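Side-chain contact in kinesin-like protein (Caenorhabditis elegans, PDB 5X3E), which is a kinesin-6 motor protein, Zen4, whose motor domain probably hydrolyses ATP to drive movement along microtubules: residues 160-165 with 304-309. Sequence-based numbering, arbitrary orientation.
Sequences CIFYPS and VMAPRA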
loop_
_atom_site.group_PDB
_atom_site.type_symbol
_atom_site.label_atom_id
_atom_site.label_comp_id
_atom_site.label_asym_id
_atom_site.label_seq_id
_atom_site.Cartn_x
_atom_site.Cartn_y
_atom_site.Cartn_z
ATOM N N CYS A 160 -0.904 22.539 -8.192
ATOM C CA CYS A 160 -0.751 22.866 -9.603
ATOM C C CYS A 160 0.601 23.475 -9.941
ATOM O O CYS A 160 0.782 23.978 -11.058
ATOM C CB CYS A 160 -1.879 23.782 -10.091
ATOM S SG CYS A 160 -3.523 23.209 -9.586
ATOM N N ILE A 161 1.556 23.452 -9.012
ATOM C CA ILE A 161 2.938 23.748 -9.369
ATOM C C ILE A 161 3.578 22.521 -10.010
ATOM O O ILE A 161 3.936 22.528 -11.194
ATOM C CB ILE A 161 3.726 24.232 -8.137
ATOM C CG1 ILE A 161 3.123 25.531 -7.597
ATOM C CG2 ILE A 161 5.182 24.475 -8.494
ATOM C CD1 ILE A 161 3.525 25.851 -6.170
ATOM N N PHE A 162 3.703 21.442 -9.242
ATOM C CA PHE A 162 3.895 20.131 -9.841
ATOM C C PHE A 162 2.581 19.674 -10.458
ATOM O O PHE A 162 1.499 20.040 -9.990
ATOM C CB PHE A 162 4.332 19.103 -8.798
ATOM C CG PHE A 162 5.656 19.389 -8.151
ATOM C CD1 PHE A 162 6.838 19.013 -8.767
ATOM C CD2 PHE A 162 5.718 19.990 -6.902
ATOM C CE1 PHE A 162 8.057 19.251 -8.161
ATOM C CE2 PHE A 162 6.930 20.229 -6.293
ATOM C CZ PHE A 162 8.100 19.862 -6.923
ATOM N N TYR A 163 2.671 18.875 -11.523
ATOM C CA TYR A 163 1.468 18.295 -12.106
ATOM C C TYR A 163 1.841 17.078 -12.940
ATOM O O TYR A 163 2.901 17.063 -13.577
ATOM C CB TYR A 163 0.697 19.328 -12.948
ATOM C CG TYR A 163 1.426 19.849 -14.172
ATOM C CD1 TYR A 163 2.343 20.893 -14.074
ATOM C CD2 TYR A 163 1.166 19.325 -15.431
ATOM C CE1 TYR A 163 2.995 21.379 -15.193
ATOM C CE2 TYR A 163 1.812 19.808 -16.556
ATOM C CZ TYR A 163 2.721 20.834 -16.430
ATOM O OH TYR A 163 3.368 21.306 -17.546
ATOM N N PRO A 164 0.987 16.055 -12.968
ATOM C CA PRO A 164 1.307 14.828 -13.710
ATOM C C PRO A 164 1.366 15.066 -15.210
ATOM O O PRO A 164 0.564 15.816 -15.772
ATOM C CB PRO A 164 0.149 13.886 -13.357
ATOM C CG PRO A 164 -0.554 14.520 -12.200
ATOM C CD PRO A 164 -0.329 15.985 -12.316
ATOM N N SER A 165 2.318 14.409 -15.861
ATOM C CA SER A 165 2.488 14.522 -17.302
ATOM C C SER A 165 2.645 13.126 -17.894
ATOM O O SER A 165 2.685 12.122 -17.176
ATOM C CB SER A 165 3.679 15.413 -17.656
ATOM O OG SER A 165 4.880 14.879 -17.133
ATOM N N VAL A 304 6.352 13.720 -4.388
ATOM C CA VAL A 304 6.997 14.338 -5.542
ATOM C C VAL A 304 7.873 15.482 -5.038
ATOM O O VAL A 304 7.367 16.480 -4.520
ATOM C CB VAL A 304 5.961 14.843 -6.549
ATOM C CG1 VAL A 304 6.649 15.569 -7.707
ATOM C CG2 VAL A 304 5.078 13.689 -7.025
ATOM N N MET A 305 9.185 15.355 -5.222
ATOM C CA MET A 305 10.149 16.311 -4.695
ATOM C C MET A 305 10.949 16.957 -5.820
ATOM O O MET A 305 11.125 16.373 -6.893
ATOM C CB MET A 305 11.105 15.634 -3.699
ATOM C CG MET A 305 10.460 15.302 -2.361
ATOM S SD MET A 305 11.304 14.012 -1.425
ATOM C CE MET A 305 12.951 14.676 -1.377
ATOM N N ALA A 306 11.416 18.179 -5.573
ATOM C CA ALA A 306 12.303 18.881 -6.494
ATOM C C ALA A 306 13.161 19.848 -5.693
ATOM O O ALA A 306 12.722 20.338 -4.645
ATOM C CB ALA A 306 11.530 19.641 -7.582
ATOM N N PRO A 307 14.379 20.133 -6.151
ATOM C CA PRO A 307 15.262 21.045 -5.412
ATOM C C PRO A 307 14.623 22.410 -5.200
ATOM O O PRO A 307 14.072 23.009 -6.126
ATOM C CB PRO A 307 16.498 21.142 -6.314
ATOM C CG PRO A 307 16.501 19.870 -7.079
ATOM C CD PRO A 307 15.062 19.498 -7.288
ATOM N N ARG A 308 14.709 22.901 -3.964
ATOM C CA ARG A 308 14.145 24.202 -3.643
ATOM C C ARG A 308 14.921 25.311 -4.337
ATOM O O ARG A 308 16.152 25.283 -4.405
ATOM C CB ARG A 308 14.146 24.444 -2.135
ATOM C CG ARG A 308 13.485 25.759 -1.787
ATOM C CD ARG A 308 13.383 26.029 -0.306
ATOM N NE ARG A 308 12.750 27.326 -0.080
ATOM C CZ ARG A 308 12.634 27.905 1.108
ATOM N NH1 ARG A 308 13.110 27.303 2.189
ATOM N NH2 ARG A 308 12.043 29.088 1.210
ATOM N N ALA A 309 14.191 26.291 -4.859
ATOM C CA ALA A 309 14.810 27.406 -5.557
ATOM C C ALA A 309 15.314 28.450 -4.567
ATOM O O ALA A 309 14.641 28.778 -3.586
ATOM C CB ALA A 309 13.818 28.042 -6.529
#
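Phe162 reaches from a small two-stranded hairpin onto Val304 and Ala306, at the end of a long strand in the central mixed sheet of the kinesin motor domain. The hairpin, 162-165 paired with 169-172, lies over the sheet, its first strand at 118° to 304-307, with the axes 9.2 Å apart at closest approach. From CB the phenylalanine leaves its backbone toward the sheet, and with CG anti to its own carbonyl carbon (chi1 -63°) the ring passes beneath Val304 and ends at Ala306. CG, at the root of the ring, is 4.0 Å from Val304 CG1, and CD1 is nearer to the same methyl, at 3.6 Å. That methyl lies over one ring face, 29° off the normal and 4.1 Å from the centroid, a CH-pi contact. Above the same face, toward the rim, Val304 O is 4.2 Å from CE2. The branched valine suits its place by lowering CG1 onto the ring. Two residues on, alanine is short enough to meet the ring's far rim close to the backbone. Ile172 of the hairpin's second strand and Ser216 of strand 213-225 also touch the buried ring. An alanine in place of Phe162 would probably open a gap between hairpin and sheet, taking away the ring face beneath Val304 CG1. At the ring's outer end, the Ala306 methyl, CB, sits against the CE1-CZ bond, near the ring plane, 3.5 Å from each atom.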